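Local atomic coordinates of nucleocapsid protein (Schmallenberg virus, PDB entry 4JNG), a protein that encapsidates the viral RNA genome and protects it from nucleases, forming the nucleocapsid that serves as template for transcription and replication. Residues E21-F27 and Y99-W103. Sequence-based numbering, arbitrary orientation.
Sequences EVGYVAF and YLARW
R102 lies over one face of the Y24 ring, its CG 3.5 Å from the ring centroid, a CH-pi contact over the face displaced toward the rim on the hydroxyl side. Bends at chi2 and chi3 then carry the guanidinium back across the ring: R102 CZ is 4.4 Å from the Y24 centroid, an off-centre cation-pi contact, with the two planes inclined. Beyond the ring, the R102 NH2 end meets the E21 carboxylate in a salt bridge at the guanidinium edge; the modelled separation is too short to be trusted, so its exact geometry is doubtful. The Y24 rim also approaches the main chain: Y24 CE1 lies 3.5 Å from Y99 O.

Y99, one turn earlier on helix 93-110, lays its ring against the backbone of helix 20-31. Y24 CA stands 3.8 Å from the Y99 centroid, 15° off the normal, while Y99 OH comes within 3.3 Å of G23 CA, where the absence of a side chain makes room for the phenol. This is a crossed helix-helix packing within the orthobunyavirus nucleocapsid fold, the local axes 10.3 Å apart and crossing at -77°.

F27, with CG anti to its backbone N (chi1 168°), packs on the Y99 ring through CB and CG, F27 CB lying 3.5 Å from Y99 CD2. The two rings form an oblique aromatic pair, neither a stack nor edge-to-face, with Y99 CB over one face of the F27 ring; L100 CD2 reaches its edge in plane, 3.9 Å from F27 CZ. Farther out, D106 forms a salt bridge with R102 NH1 and a weak hydrogen bond with Y24 OH, while the Y99 side chain neighbours that of the RNA-binding R95.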
loop_
_atom_site.group_PDB
_atom_site.type_symbol
_atom_site.label_atom_id
_atom_site.label_comp_id
_atom_site.label_asym_id
_atom_site.label_seq_id
_atom_site.Cartn_x
_atom_site.Cartn_y
_atom_site.Cartn_z
ATOM N N GLU B 21 34.859 8.501 -9.371
ATOM C CA GLU B 21 36.220 8.805 -8.926
ATOM C C GLU B 21 36.445 10.311 -8.850
ATOM O O GLU B 21 37.053 10.801 -7.895
ATOM C CB GLU B 21 37.259 8.159 -9.857
ATOM C CG GLU B 21 37.143 6.638 -10.006
ATOM C CD GLU B 21 37.469 5.872 -8.731
ATOM O OE1 GLU B 21 38.106 6.449 -7.823
ATOM O OE2 GLU B 21 37.094 4.680 -8.633
ATOM N N VAL B 22 35.944 11.048 -9.837
ATOM C CA VAL B 22 36.043 12.507 -9.832
ATOM C C VAL B 22 35.082 13.117 -8.814
ATOM O O VAL B 22 35.428 14.094 -8.146
ATOM C CB VAL B 22 35.806 13.115 -11.233
ATOM C CG1 VAL B 22 35.676 14.631 -11.163
ATOM C CG2 VAL B 22 36.946 12.729 -12.160
ATOM N N GLY B 23 33.889 12.543 -8.687
ATOM C CA GLY B 23 32.941 12.975 -7.665
ATOM C C GLY B 23 33.516 12.800 -6.258
ATOM O O GLY B 23 33.375 13.675 -5.398
ATOM N N TYR B 24 34.160 11.662 -6.035
ATOM C CA TYR B 24 34.771 11.351 -4.748
ATOM C C TYR B 24 35.823 12.381 -4.368
ATOM O O TYR B 24 35.832 12.896 -3.252
ATOM C CB TYR B 24 35.396 9.964 -4.803
ATOM C CG TYR B 24 36.252 9.606 -3.611
ATOM C CD1 TYR B 24 35.687 9.463 -2.349
ATOM C CD2 TYR B 24 37.618 9.391 -3.752
ATOM C CE1 TYR B 24 36.456 9.122 -1.261
ATOM C CE2 TYR B 24 38.400 9.048 -2.667
ATOM C CZ TYR B 24 37.809 8.927 -1.420
ATOM O OH TYR B 24 38.539 8.575 -0.333
ATOM N N VAL B 25 36.698 12.688 -5.313
ATOM C CA VAL B 25 37.782 13.619 -5.073
ATOM C C VAL B 25 37.232 15.019 -4.823
ATOM O O VAL B 25 37.752 15.731 -3.971
ATOM C CB VAL B 25 38.814 13.601 -6.212
ATOM C CG1 VAL B 25 39.902 14.636 -5.967
ATOM C CG2 VAL B 25 39.436 12.220 -6.319
ATOM N N ALA B 26 36.160 15.396 -5.525
ATOM C CA ALA B 26 35.505 16.689 -5.275
ATOM C C ALA B 26 34.877 16.748 -3.883
ATOM O O ALA B 26 34.848 17.803 -3.248
ATOM C CB ALA B 26 34.455 16.973 -6.335
ATOM N N PHE B 27 34.365 15.612 -3.424
ATOM C CA PHE B 27 33.780 15.499 -2.095
ATOM C C PHE B 27 34.862 15.628 -1.020
ATOM O O PHE B 27 34.649 16.283 0.010
ATOM C CB PHE B 27 33.036 14.167 -1.987
ATOM C CG PHE B 27 32.625 13.787 -0.599
ATOM C CD1 PHE B 27 31.464 14.295 -0.041
ATOM C CD2 PHE B 27 33.371 12.878 0.128
ATOM C CE1 PHE B 27 31.067 13.918 1.228
ATOM C CE2 PHE B 27 32.985 12.497 1.403
ATOM C CZ PHE B 27 31.830 13.022 1.956
ATOM N N TYR B 99 30.944 7.596 -0.970
ATOM C CA TYR B 99 32.157 8.385 -0.772
ATOM C C TYR B 99 32.737 8.154 0.629
ATOM O O TYR B 99 33.921 7.877 0.746
ATOM C CB TYR B 99 31.916 9.877 -1.013
ATOM C CG TYR B 99 31.519 10.253 -2.427
ATOM C CD1 TYR B 99 31.751 9.398 -3.516
ATOM C CD2 TYR B 99 30.923 11.481 -2.682
ATOM C CE1 TYR B 99 31.388 9.766 -4.803
ATOM C CE2 TYR B 99 30.559 11.853 -3.969
ATOM C CZ TYR B 99 30.796 10.995 -5.021
ATOM O OH TYR B 99 30.435 11.386 -6.287
ATOM N N LEU B 100 31.892 8.211 1.659
ATOM C CA LEU B 100 32.341 8.049 3.058
ATOM C C LEU B 100 32.916 6.662 3.321
ATOM O O LEU B 100 33.933 6.532 3.999
ATOM C CB LEU B 100 31.222 8.353 4.062
ATOM C CG LEU B 100 30.847 9.817 4.309
ATOM C CD1 LEU B 100 29.577 9.887 5.146
ATOM C CD2 LEU B 100 31.960 10.611 4.996
ATOM N N ALA B 101 32.268 5.633 2.788
ATOM C CA ALA B 101 32.801 4.267 2.849
ATOM C C ALA B 101 34.184 4.184 2.201
ATOM O O ALA B 101 35.101 3.583 2.755
ATOM C CB ALA B 101 31.849 3.285 2.181
ATOM N N ARG B 102 34.317 4.799 1.033
ATOM C CA ARG B 102 35.575 4.849 0.316
ATOM C C ARG B 102 36.635 5.630 1.100
ATOM O O ARG B 102 37.806 5.262 1.096
ATOM C CB ARG B 102 35.357 5.476 -1.063
ATOM C CG ARG B 102 36.614 5.866 -1.817
ATOM C CD ARG B 102 37.382 4.674 -2.336
ATOM N NE ARG B 102 37.573 4.828 -3.773
ATOM C CZ ARG B 102 38.533 5.546 -4.350
ATOM N NH1 ARG B 102 39.457 6.189 -3.637
ATOM N NH2 ARG B 102 38.570 5.617 -5.662
ATOM N N TRP B 103 36.223 6.714 1.750
ATOM C CA TRP B 103 37.136 7.497 2.576
ATOM C C TRP B 103 37.668 6.651 3.737
ATOM O O TRP B 103 38.866 6.656 3.997
ATOM C CB TRP B 103 36.465 8.772 3.081
ATOM C CG TRP B 103 37.294 9.524 4.072
ATOM C CD1 TRP B 103 38.364 10.321 3.806
ATOM C CD2 TRP B 103 37.131 9.531 5.489
ATOM N NE1 TRP B 103 38.880 10.836 4.971
ATOM C CE2 TRP B 103 38.144 10.361 6.023
ATOM C CE3 TRP B 103 36.232 8.913 6.363
ATOM C CZ2 TRP B 103 38.277 10.594 7.392
ATOM C CZ3 TRP B 103 36.361 9.144 7.721
ATOM C CH2 TRP B 103 37.384 9.974 8.225
#